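Local structure of 26S proteasome regulatory subunit rpn10 (Schizosaccharomyces pombe, 2X5N) at residues 51-60 against 81-92; 106-114 against 134-145. The protein binds K48-linked polyubiquitin as a proteasome subunit and shields the chains from deubiquitinating enzymes, thereby promoting protein degradation. All coordinates share one frame; numbering follows the deposited sequence.

Interaction 1. Residues 51-60 against 81-92; sequences MTIGDNSPQV and RGNAKFGDGIQI
I53 and P58 press onto the first turns of helix 86-98 in this von Willebrand factor A domain, where the loop after strand 47-52 meets the approach to a helix. Packing is tight at the helix. I53 sets CG2 over the CA of G89 at 4.0 Å, so close that a CB on G89 would collide with the I53 methyl. The P58 ring brings CG to within 3.6 Å of the backbone N of G89, and its CB meets CD1 of I92. M51, its chain bent at chi3 (58°), turns CE against CG2 of I92 at 3.6 Å. The N-cap residue K85 gives its backbone N-H to I53 O at 2.8 Å. Behind this contact, strand 3-9 backs M51 and I53 through L8.

The solvent side is polar, held by hydrogen bonds rather than by close apolar packing. Here a type I' turn from G54 to S57 faces residues 81-83. The D55 carboxylate meets the edge of the R81 guanidinium in a salt bridge, the two planes 77° apart. N56 grips N83 twice: its backbone N donates to N83 O on a lone pair, while N83 N approaches N56 OD1 from above the amide plane, 2.9 Å away.

Interaction 2. Residues 106-114 against 134-145; sequences RQRIVAFVG and NNVAIDIIHIGE. With SO4 (sulfate ion), chain B.
R108 and D139 meet across parallel strands 106-113 and 136-143, which with helix 121-133 form a beta-alpha-beta crossover in the Rossmann-like sheet of the domain. With CG anti to the backbone N (chi1 179°) and a bend at chi3, R108 lays one guanidinium face over CB of A137, 3.5 Å from NH2, and brings NH1 to D139 OD2 at 2.8 Å. The two planes are nearly parallel, 16° apart, but offset, and the bent bond reaches OD2 from above the carboxylate plane. E3 and the carbonyl of S164 also hold the guanidinium, and H166 ND1 is hydrogen-bonded to D139 OD1.

Further along the same face, F112 and I141 lie side by side and point the same way. CD1 of I141 sits over the ring in a CH-pi contact, 3.8 Å from its centroid, while helix 24-42 packs against F112. The other face is mostly aliphatic: I109 CG2 touches I138 CD1 at 3.8 Å, and V113 CG2 meets I140 CG2. On it H142 turns its ring edge toward V113 O, CD2 being 3.3 Å away. At the strand start, waters bridge Q107 to the carbonyls of N134 and N135, and R106 holds a sulfate, probably from the crystallisation liquor.

With an alanine replacing R108, D139 OD2 and the E3 carboxylate would probably lose their positive mate, though H166 could still hold OD1, and the A137 methyl its cover. Regular backbone bonds, such as A111 N to D139 O at 2.9 Å, zip the strands together, while the ion pair is likely to offset the cost of burying a carboxylate.

Followed from the N terminus, the chain leaves strand 47-52, passes through strand 60-63 and helix 68-75, and returns at residues 81-92, where interaction 1 closes its loop. Helix 86-98 then leads into strand 106-113, which opens interaction 2; helix 121-133 carries the chain across before strand 136-143 closes it. The two loops therefore run in series, neither nested nor crossed. Helix 86-98 joins them in space: F86 CD1 packs against V113 CG2 at 3.7 Å, and F86 CZ lies 4.0 Å from I140 CD1. From the other segment of interaction 1, I53 CD1 reaches strand 106-113, 3.7 Å from F112 O. Interaction 1 secures this helix beside strand 47-52, and interaction 2 pairs two inner strands of the same sheet.

Interaction 1. Residues 51-60 against 81-92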
loop_
_atom_site.group_PDB
_atom_site.type_symbol
_atom_site.label_atom_id
_atom_site.label_comp_id
_atom_site.label_asym_id
_atom_site.label_seq_id
_atom_site.Cartn_x
_atom_site.Cartn_y
_atom_site.Cartn_z
ATOM N N MET A 51 7.429 0.513 3.119
ATOM C CA MET A 51 8.042 -0.766 2.826
ATOM C C MET A 51 7.996 -1.015 1.342
ATOM O O MET A 51 7.131 -0.500 0.638
ATOM C CB MET A 51 7.241 -1.924 3.444
ATOM C CG MET A 51 7.453 -2.146 4.881
ATOM S SD MET A 51 6.444 -3.537 5.407
ATOM C CE MET A 51 7.010 -4.865 4.374
ATOM N N THR A 52 8.917 -1.836 0.871
ATOM C CA THR A 52 8.814 -2.443 -0.443
ATOM C C THR A 52 8.266 -3.864 -0.360
ATOM O O THR A 52 8.319 -4.511 0.697
ATOM C CB THR A 52 10.193 -2.569 -1.091
ATOM O OG1 THR A 52 10.980 -3.472 -0.293
ATOM C CG2 THR A 52 10.886 -1.239 -1.213
ATOM N N ILE A 53 7.760 -4.372 -1.491
ATOM C CA ILE A 53 7.414 -5.787 -1.579
ATOM C C ILE A 53 8.115 -6.496 -2.722
ATOM O O ILE A 53 7.956 -7.693 -2.885
ATOM C CB ILE A 53 5.908 -6.049 -1.623
ATOM C CG1 ILE A 53 5.294 -5.517 -2.919
ATOM C CG2 ILE A 53 5.229 -5.421 -0.430
ATOM C CD1 ILE A 53 3.896 -6.044 -3.223
ATOM N N GLY A 54 8.962 -5.777 -3.443
ATOM C CA GLY A 54 9.646 -6.340 -4.589
ATOM C C GLY A 54 11.127 -6.499 -4.387
ATOM O O GLY A 54 11.626 -6.652 -3.244
ATOM N N ASP A 55 11.842 -6.544 -5.507
ATOM C CA ASP A 55 13.258 -6.874 -5.418
ATOM C C ASP A 55 13.552 -8.128 -4.615
ATOM O O ASP A 55 14.514 -8.159 -3.858
ATOM C CB ASP A 55 14.175 -5.652 -5.201
ATOM C CG ASP A 55 15.635 -5.923 -5.437
ATOM O OD1 ASP A 55 15.980 -6.850 -6.204
ATOM O OD2 ASP A 55 16.422 -5.147 -4.838
ATOM N N ASN A 56 12.654 -9.109 -4.708
ATOM C CA ASN A 56 12.909 -10.381 -4.061
ATOM C C ASN A 56 12.674 -10.559 -2.581
ATOM O O ASN A 56 12.693 -11.660 -2.062
ATOM C CB ASN A 56 14.162 -11.103 -4.574
ATOM C CG ASN A 56 14.247 -11.124 -6.065
ATOM O OD1 ASN A 56 13.365 -11.664 -6.737
ATOM N ND2 ASN A 56 15.320 -10.544 -6.609
ATOM N N SER A 57 12.477 -9.447 -1.892
ATOM C CA SER A 57 12.465 -9.471 -0.438
ATOM C C SER A 57 11.939 -8.153 0.076
ATOM O O SER A 57 12.570 -7.111 -0.114
ATOM C CB SER A 57 13.873 -9.706 0.128
ATOM O OG SER A 57 13.766 -9.811 1.530
ATOM N N PRO A 58 10.785 -8.176 0.731
ATOM C CA PRO A 58 10.284 -6.952 1.351
ATOM C C PRO A 58 11.188 -6.235 2.313
ATOM O O PRO A 58 11.790 -6.938 3.131
ATOM C CB PRO A 58 8.918 -7.328 1.908
ATOM C CG PRO A 58 8.537 -8.575 1.189
ATOM C CD PRO A 58 9.830 -9.282 0.863
ATOM N N GLN A 59 11.312 -4.918 2.241
ATOM C CA GLN A 59 12.210 -4.186 3.112
ATOM C C GLN A 59 11.465 -3.055 3.787
ATOM O O GLN A 59 10.684 -2.390 3.150
ATOM C CB GLN A 59 13.318 -3.529 2.297
ATOM C CG GLN A 59 14.093 -4.418 1.396
ATOM C CD GLN A 59 14.972 -5.365 2.154
ATOM O OE1 GLN A 59 15.712 -4.955 3.054
ATOM N NE2 GLN A 59 14.941 -6.645 1.775
ATOM N N VAL A 60 11.729 -2.809 5.066
ATOM C CA VAL A 60 11.236 -1.610 5.699
ATOM C C VAL A 60 12.186 -0.456 5.333
ATOM O O VAL A 60 13.364 -0.483 5.679
ATOM C CB VAL A 60 11.116 -1.770 7.228
ATOM C CG1 VAL A 60 10.653 -0.456 7.849
ATOM C CG2 VAL A 60 10.184 -2.915 7.572
ATOM N N ARG A 81 13.255 -4.081 -9.655
ATOM C CA ARG A 81 13.700 -5.308 -10.312
ATOM C C ARG A 81 13.204 -6.505 -9.512
ATOM O O ARG A 81 12.654 -6.349 -8.428
ATOM C CB ARG A 81 15.238 -5.347 -10.374
ATOM C CG ARG A 81 15.870 -5.430 -8.984
ATOM C CD ARG A 81 17.391 -5.481 -9.036
ATOM N NE ARG A 81 17.884 -6.563 -9.888
ATOM C CZ ARG A 81 17.932 -7.841 -9.535
ATOM N NH1 ARG A 81 17.507 -8.234 -8.340
ATOM N NH2 ARG A 81 18.409 -8.735 -10.395
ATOM N N GLY A 82 13.415 -7.704 -10.039
ATOM C CA GLY A 82 13.103 -8.895 -9.266
ATOM C C GLY A 82 11.629 -9.169 -9.024
ATOM O O GLY A 82 10.757 -8.581 -9.660
ATOM N N ASN A 83 11.369 -10.122 -8.136
ATOM C CA ASN A 83 10.023 -10.610 -7.863
ATOM C C ASN A 83 9.341 -9.872 -6.734
ATOM O O ASN A 83 9.993 -9.390 -5.801
ATOM C CB ASN A 83 10.071 -12.082 -7.426
ATOM C CG ASN A 83 10.663 -12.981 -8.467
ATOM O OD1 ASN A 83 10.461 -12.773 -9.643
ATOM N ND2 ASN A 83 11.408 -13.981 -8.034
ATOM N N ALA A 84 8.014 -9.821 -6.806
ATOM C CA ALA A 84 7.203 -9.291 -5.724
ATOM C C ALA A 84 6.798 -10.418 -4.791
ATOM O O ALA A 84 6.462 -11.520 -5.241
ATOM C CB ALA A 84 5.979 -8.617 -6.284
ATOM N N LYS A 85 6.765 -10.101 -3.502
ATOM C CA LYS A 85 6.408 -11.051 -2.460
ATOM C C LYS A 85 5.292 -10.455 -1.626
ATOM O O LYS A 85 5.514 -9.981 -0.517
ATOM C CB LYS A 85 7.624 -11.301 -1.579
ATOM C CG LYS A 85 8.853 -11.742 -2.358
ATOM C CD LYS A 85 8.672 -13.131 -2.869
ATOM C CE LYS A 85 9.941 -13.642 -3.530
ATOM N NZ LYS A 85 9.811 -15.093 -3.836
ATOM N N PHE A 86 4.081 -10.505 -2.167
ATOM C CA PHE A 86 2.930 -9.838 -1.570
ATOM C C PHE A 86 2.631 -10.322 -0.144
ATOM O O PHE A 86 2.556 -9.524 0.798
ATOM C CB PHE A 86 1.697 -10.029 -2.450
ATOM C CG PHE A 86 0.452 -9.449 -1.854
ATOM C CD1 PHE A 86 0.215 -8.084 -1.877
ATOM C CD2 PHE A 86 -0.502 -10.267 -1.266
ATOM C CE1 PHE A 86 -0.933 -7.544 -1.301
ATOM C CE2 PHE A 86 -1.658 -9.733 -0.710
ATOM C CZ PHE A 86 -1.863 -8.378 -0.733
ATOM N N GLY A 87 2.476 -11.633 0.032
ATOM C CA GLY A 87 2.126 -12.155 1.348
ATOM C C GLY A 87 3.213 -11.903 2.394
ATOM O O GLY A 87 2.930 -11.529 3.525
ATOM N N ASP A 88 4.468 -12.127 2.029
ATOM C CA ASP A 88 5.558 -11.795 2.944
ATOM C C ASP A 88 5.484 -10.326 3.329
ATOM O O ASP A 88 5.705 -9.969 4.483
ATOM C CB ASP A 88 6.929 -12.070 2.314
ATOM C CG ASP A 88 7.281 -13.535 2.247
ATOM O OD1 ASP A 88 6.683 -14.368 2.942
ATOM O OD2 ASP A 88 8.231 -13.857 1.523
ATOM N N GLY A 89 5.193 -9.453 2.356
ATOM C CA GLY A 89 5.112 -8.027 2.628
ATOM C C GLY A 89 4.022 -7.677 3.629
ATOM O O GLY A 89 4.276 -6.909 4.558
ATOM N N ILE A 90 2.816 -8.193 3.458
ATOM C CA ILE A 90 1.768 -7.798 4.378
ATOM C C ILE A 90 1.949 -8.456 5.754
ATOM O O ILE A 90 1.444 -7.942 6.746
ATOM C CB ILE A 90 0.354 -8.041 3.816
ATOM C CG1 ILE A 90 0.136 -9.525 3.544
ATOM C CG2 ILE A 90 0.121 -7.205 2.554
ATOM C CD1 ILE A 90 -1.312 -9.873 3.139
ATOM N N GLN A 91 2.701 -9.556 5.830
ATOM C CA GLN A 91 3.064 -10.108 7.138
ATOM C C GLN A 91 4.120 -9.256 7.848
ATOM O O GLN A 91 3.975 -8.926 9.023
ATOM C CB GLN A 91 3.526 -11.550 6.978
ATOM C CG GLN A 91 2.419 -12.481 6.611
ATOM C CD GLN A 91 2.865 -13.918 6.561
ATOM O OE1 GLN A 91 4.043 -14.216 6.362
ATOM N NE2 GLN A 91 1.914 -14.832 6.746
ATOM N N ILE A 92 5.175 -8.876 7.127
ATOM C CA ILE A 92 6.206 -8.025 7.694
ATOM C C ILE A 92 5.615 -6.676 8.112
ATOM O O ILE A 92 5.984 -6.107 9.140
ATOM C CB ILE A 92 7.364 -7.866 6.716
ATOM C CG1 ILE A 92 8.118 -9.199 6.557
ATOM C CG2 ILE A 92 8.327 -6.774 7.161
ATOM C CD1 ILE A 92 9.074 -9.236 5.377
#

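Interaction 2. Residues 106-114 against 134-145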
loop_
_atom_site.group_PDB
_atom_site.type_symbol
_atom_site.label_atom_id
_atom_site.label_comp_id
_atom_site.label_asym_id
_atom_site.label_seq_id
_atom_site.Cartn_x
_atom_site.Cartn_y
_atom_site.Cartn_z
ATOM N N ARG A 106 -5.015 2.864 15.419
ATOM C CA ARG A 106 -5.473 1.739 14.633
ATOM C C ARG A 106 -4.389 1.338 13.647
ATOM O O ARG A 106 -3.454 2.097 13.399
ATOM C CB ARG A 106 -6.739 2.126 13.870
ATOM C CG ARG A 106 -7.907 2.594 14.753
ATOM C CD ARG A 106 -8.918 3.336 13.910
ATOM N NE ARG A 106 -10.018 3.961 14.652
ATOM C CZ ARG A 106 -11.142 3.342 14.984
ATOM N NH1 ARG A 106 -11.302 2.055 14.698
ATOM N NH2 ARG A 106 -12.095 4.001 15.627
ATOM N N GLN A 107 -4.523 0.150 13.073
ATOM C CA GLN A 107 -3.505 -0.383 12.180
ATOM C C GLN A 107 -4.035 -0.531 10.765
ATOM O O GLN A 107 -5.107 -1.097 10.547
ATOM C CB GLN A 107 -3.021 -1.730 12.692
ATOM C CG GLN A 107 -2.452 -1.684 14.126
ATOM C CD GLN A 107 -1.968 -3.049 14.556
ATOM O OE1 GLN A 107 -0.946 -3.503 14.089
ATOM N NE2 GLN A 107 -2.711 -3.715 15.416
ATOM N N ARG A 108 -3.268 0.003 9.802
ATOM C CA ARG A 108 -3.676 -0.068 8.403
ATOM C C ARG A 108 -2.469 -0.334 7.511
ATOM O O ARG A 108 -1.371 0.170 7.755
ATOM C CB ARG A 108 -4.363 1.235 7.963
ATOM C CG ARG A 108 -4.801 1.261 6.474
ATOM C CD ARG A 108 -5.579 2.545 6.111
ATOM N NE ARG A 108 -6.861 2.549 6.799
ATOM C CZ ARG A 108 -7.935 1.883 6.407
ATOM N NH1 ARG A 108 -7.976 1.273 5.236
ATOM N NH2 ARG A 108 -8.985 1.843 7.202
ATOM N N ILE A 109 -2.716 -1.078 6.443
ATOM C CA ILE A 109 -1.772 -1.282 5.355
ATOM C C ILE A 109 -2.379 -0.713 4.082
ATOM O O ILE A 109 -3.540 -0.969 3.790
ATOM C CB ILE A 109 -1.490 -2.797 5.151
ATOM C CG1 ILE A 109 -0.795 -3.335 6.401
ATOM C CG2 ILE A 109 -0.675 -3.017 3.873
ATOM C CD1 ILE A 109 -0.650 -4.837 6.407
ATOM N N VAL A 110 -1.595 0.051 3.315
ATOM C CA VAL A 110 -1.976 0.443 1.942
ATOM C C VAL A 110 -0.919 -0.143 1.018
ATOM O O VAL A 110 0.236 0.225 1.131
ATOM C CB VAL A 110 -2.073 1.973 1.762
ATOM C CG1 VAL A 110 -2.399 2.303 0.316
ATOM C CG2 VAL A 110 -3.153 2.512 2.673
ATOM N N ALA A 111 -1.306 -1.091 0.168
ATOM C CA ALA A 111 -0.357 -1.804 -0.662
ATOM C C ALA A 111 -0.660 -1.630 -2.139
ATOM O O ALA A 111 -1.814 -1.762 -2.568
ATOM C CB ALA A 111 -0.375 -3.300 -0.331
ATOM N N PHE A 112 0.392 -1.417 -2.912
ATOM C CA PHE A 112 0.320 -1.403 -4.357
ATOM C C PHE A 112 0.678 -2.780 -4.906
ATOM O O PHE A 112 1.646 -3.395 -4.468
ATOM C CB PHE A 112 1.317 -0.406 -4.922
ATOM C CG PHE A 112 0.997 1.029 -4.642
ATOM C CD1 PHE A 112 0.391 1.820 -5.611
ATOM C CD2 PHE A 112 1.317 1.605 -3.412
ATOM C CE1 PHE A 112 0.132 3.159 -5.377
ATOM C CE2 PHE A 112 1.053 2.945 -3.176
ATOM C CZ PHE A 112 0.473 3.725 -4.165
ATOM N N VAL A 113 -0.106 -3.251 -5.874
ATOM C CA VAL A 113 0.184 -4.489 -6.563
ATOM C C VAL A 113 0.157 -4.224 -8.066
ATOM O O VAL A 113 -0.882 -3.888 -8.637
ATOM C CB VAL A 113 -0.855 -5.572 -6.209
ATOM C CG1 VAL A 113 -0.608 -6.846 -7.059
ATOM C CG2 VAL A 113 -0.811 -5.882 -4.710
ATOM N N GLY A 114 1.324 -4.360 -8.691
ATOM C CA GLY A 114 1.476 -4.214 -10.136
ATOM C C GLY A 114 2.138 -5.423 -10.745
ATOM O O GLY A 114 2.662 -5.360 -11.860
ATOM N N ASN A 134 -6.674 -9.858 13.341
ATOM C CA ASN A 134 -5.671 -8.974 13.948
ATOM C C ASN A 134 -6.087 -7.492 13.974
ATOM O O ASN A 134 -5.311 -6.657 14.421
ATOM C CB ASN A 134 -4.340 -9.144 13.181
ATOM C CG ASN A 134 -3.679 -10.506 13.453
ATOM O OD1 ASN A 134 -3.994 -11.161 14.442
ATOM N ND2 ASN A 134 -2.783 -10.934 12.564
ATOM N N ASN A 135 -7.285 -7.172 13.453
ATOM C CA ASN A 135 -7.828 -5.790 13.415
ATOM C C ASN A 135 -6.989 -4.801 12.561
ATOM O O ASN A 135 -6.878 -3.612 12.809
ATOM C CB ASN A 135 -8.023 -5.238 14.825
ATOM C CG ASN A 135 -9.209 -5.862 15.531
ATOM O OD1 ASN A 135 -10.264 -6.070 14.922
ATOM N ND2 ASN A 135 -9.052 -6.160 16.815
ATOM N N VAL A 136 -6.401 -5.364 11.541
ATOM C CA VAL A 136 -5.607 -4.665 10.560
ATOM C C VAL A 136 -6.396 -4.380 9.307
ATOM O O VAL A 136 -6.785 -5.343 8.658
ATOM C CB VAL A 136 -4.237 -5.313 10.291
ATOM C CG1 VAL A 136 -3.395 -4.458 9.395
ATOM C CG2 VAL A 136 -3.526 -5.635 11.594
ATOM N N ALA A 137 -6.660 -3.120 9.000
ATOM C CA ALA A 137 -7.338 -2.754 7.766
ATOM C C ALA A 137 -6.352 -2.748 6.618
ATOM O O ALA A 137 -5.148 -2.587 6.823
ATOM C CB ALA A 137 -7.950 -1.385 7.907
ATOM N N ILE A 138 -6.863 -2.926 5.408
ATOM C CA ILE A 138 -6.002 -2.914 4.244
ATOM C C ILE A 138 -6.731 -2.333 3.039
ATOM O O ILE A 138 -7.909 -2.628 2.797
ATOM C CB ILE A 138 -5.430 -4.310 3.945
ATOM C CG1 ILE A 138 -4.497 -4.263 2.722
ATOM C CG2 ILE A 138 -6.549 -5.344 3.797
ATOM C CD1 ILE A 138 -3.469 -5.349 2.681
ATOM N N ASP A 139 -6.002 -1.503 2.311
ATOM C CA ASP A 139 -6.384 -1.021 0.997
ATOM C C ASP A 139 -5.361 -1.523 -0.006
ATOM O O ASP A 139 -4.162 -1.514 0.254
ATOM C CB ASP A 139 -6.421 0.501 0.965
ATOM C CG ASP A 139 -7.323 1.059 2.005
ATOM O OD1 ASP A 139 -8.469 0.572 2.107
ATOM O OD2 ASP A 139 -6.886 1.985 2.718
ATOM N N ILE A 140 -5.847 -1.956 -1.155
ATOM C CA ILE A 140 -4.965 -2.387 -2.232
ATOM C C ILE A 140 -5.231 -1.548 -3.461
ATOM O O ILE A 140 -6.374 -1.377 -3.861
ATOM C CB ILE A 140 -5.179 -3.858 -2.583
ATOM C CG1 ILE A 140 -4.781 -4.743 -1.393
ATOM C CG2 ILE A 140 -4.398 -4.237 -3.816
ATOM C CD1 ILE A 140 -5.106 -6.214 -1.582
ATOM N N ILE A 141 -4.157 -1.027 -4.046
ATOM C CA ILE A 141 -4.202 -0.296 -5.321
ATOM C C ILE A 141 -3.633 -1.274 -6.340
ATOM O O ILE A 141 -2.450 -1.588 -6.304
ATOM C CB ILE A 141 -3.365 0.979 -5.265
ATOM C CG1 ILE A 141 -3.944 1.933 -4.209
ATOM C CG2 ILE A 141 -3.332 1.633 -6.644
ATOM C CD1 ILE A 141 -2.973 3.001 -3.708
ATOM N N HIS A 142 -4.501 -1.777 -7.215
ATOM C CA HIS A 142 -4.151 -2.819 -8.162
ATOM C C HIS A 142 -4.049 -2.206 -9.559
ATOM O O HIS A 142 -5.015 -1.597 -10.044
ATOM C CB HIS A 142 -5.228 -3.903 -8.119
ATOM C CG HIS A 142 -4.830 -5.173 -8.802
ATOM N ND1 HIS A 142 -5.753 -6.104 -9.220
ATOM C CD2 HIS A 142 -3.612 -5.687 -9.107
ATOM C CE1 HIS A 142 -5.124 -7.130 -9.770
ATOM N NE2 HIS A 142 -3.822 -6.899 -9.714
ATOM N N ILE A 143 -2.884 -2.361 -10.181
ATOM C CA ILE A 143 -2.634 -1.842 -11.523
ATOM C C ILE A 143 -2.019 -2.931 -12.396
ATOM O O ILE A 143 -1.534 -3.944 -11.889
ATOM C CB ILE A 143 -1.697 -0.597 -11.476
ATOM C CG1 ILE A 143 -0.283 -0.962 -11.070
ATOM C CG2 ILE A 143 -2.341 0.484 -10.618
ATOM C CD1 ILE A 143 0.658 0.211 -11.122
ATOM N N GLY A 144 -2.042 -2.705 -13.701
ATOM C CA GLY A 144 -1.360 -3.578 -14.637
ATOM C C GLY A 144 -2.283 -4.548 -15.316
ATOM O O GLY A 144 -3.284 -4.151 -15.920
ATOM N N GLU A 145 -1.945 -5.820 -15.186
ATOM C CA GLU A 145 -2.817 -6.894 -15.609
ATOM C C GLU A 145 -3.891 -7.065 -14.527
ATOM O O GLU A 145 -3.586 -7.298 -13.332
ATOM C CB GLU A 145 -1.998 -8.171 -15.788
ATOM C CG GLU A 145 -0.976 -8.084 -16.915
ATOM C CD GLU A 145 0.115 -7.033 -16.691
ATOM O OE1 GLU A 145 0.399 -6.321 -17.685
ATOM O OE2 GLU A 145 0.682 -6.920 -15.550
HETATM S S SO4 B . -10.730 7.600 15.927
HETATM O O1 SO4 B . -11.975 6.847 15.780
HETATM O O2 SO4 B . -10.791 8.828 15.112
HETATM O O3 SO4 B . -10.603 7.948 17.335
HETATM O O4 SO4 B . -9.657 6.735 15.534
HETATM O O HOH W 1 -6.457 -1.527 14.425
HETATM O O HOH W 2 -5.575 -3.322 15.911
HETATM O O HOH W 3 -3.595 -6.648 16.470
#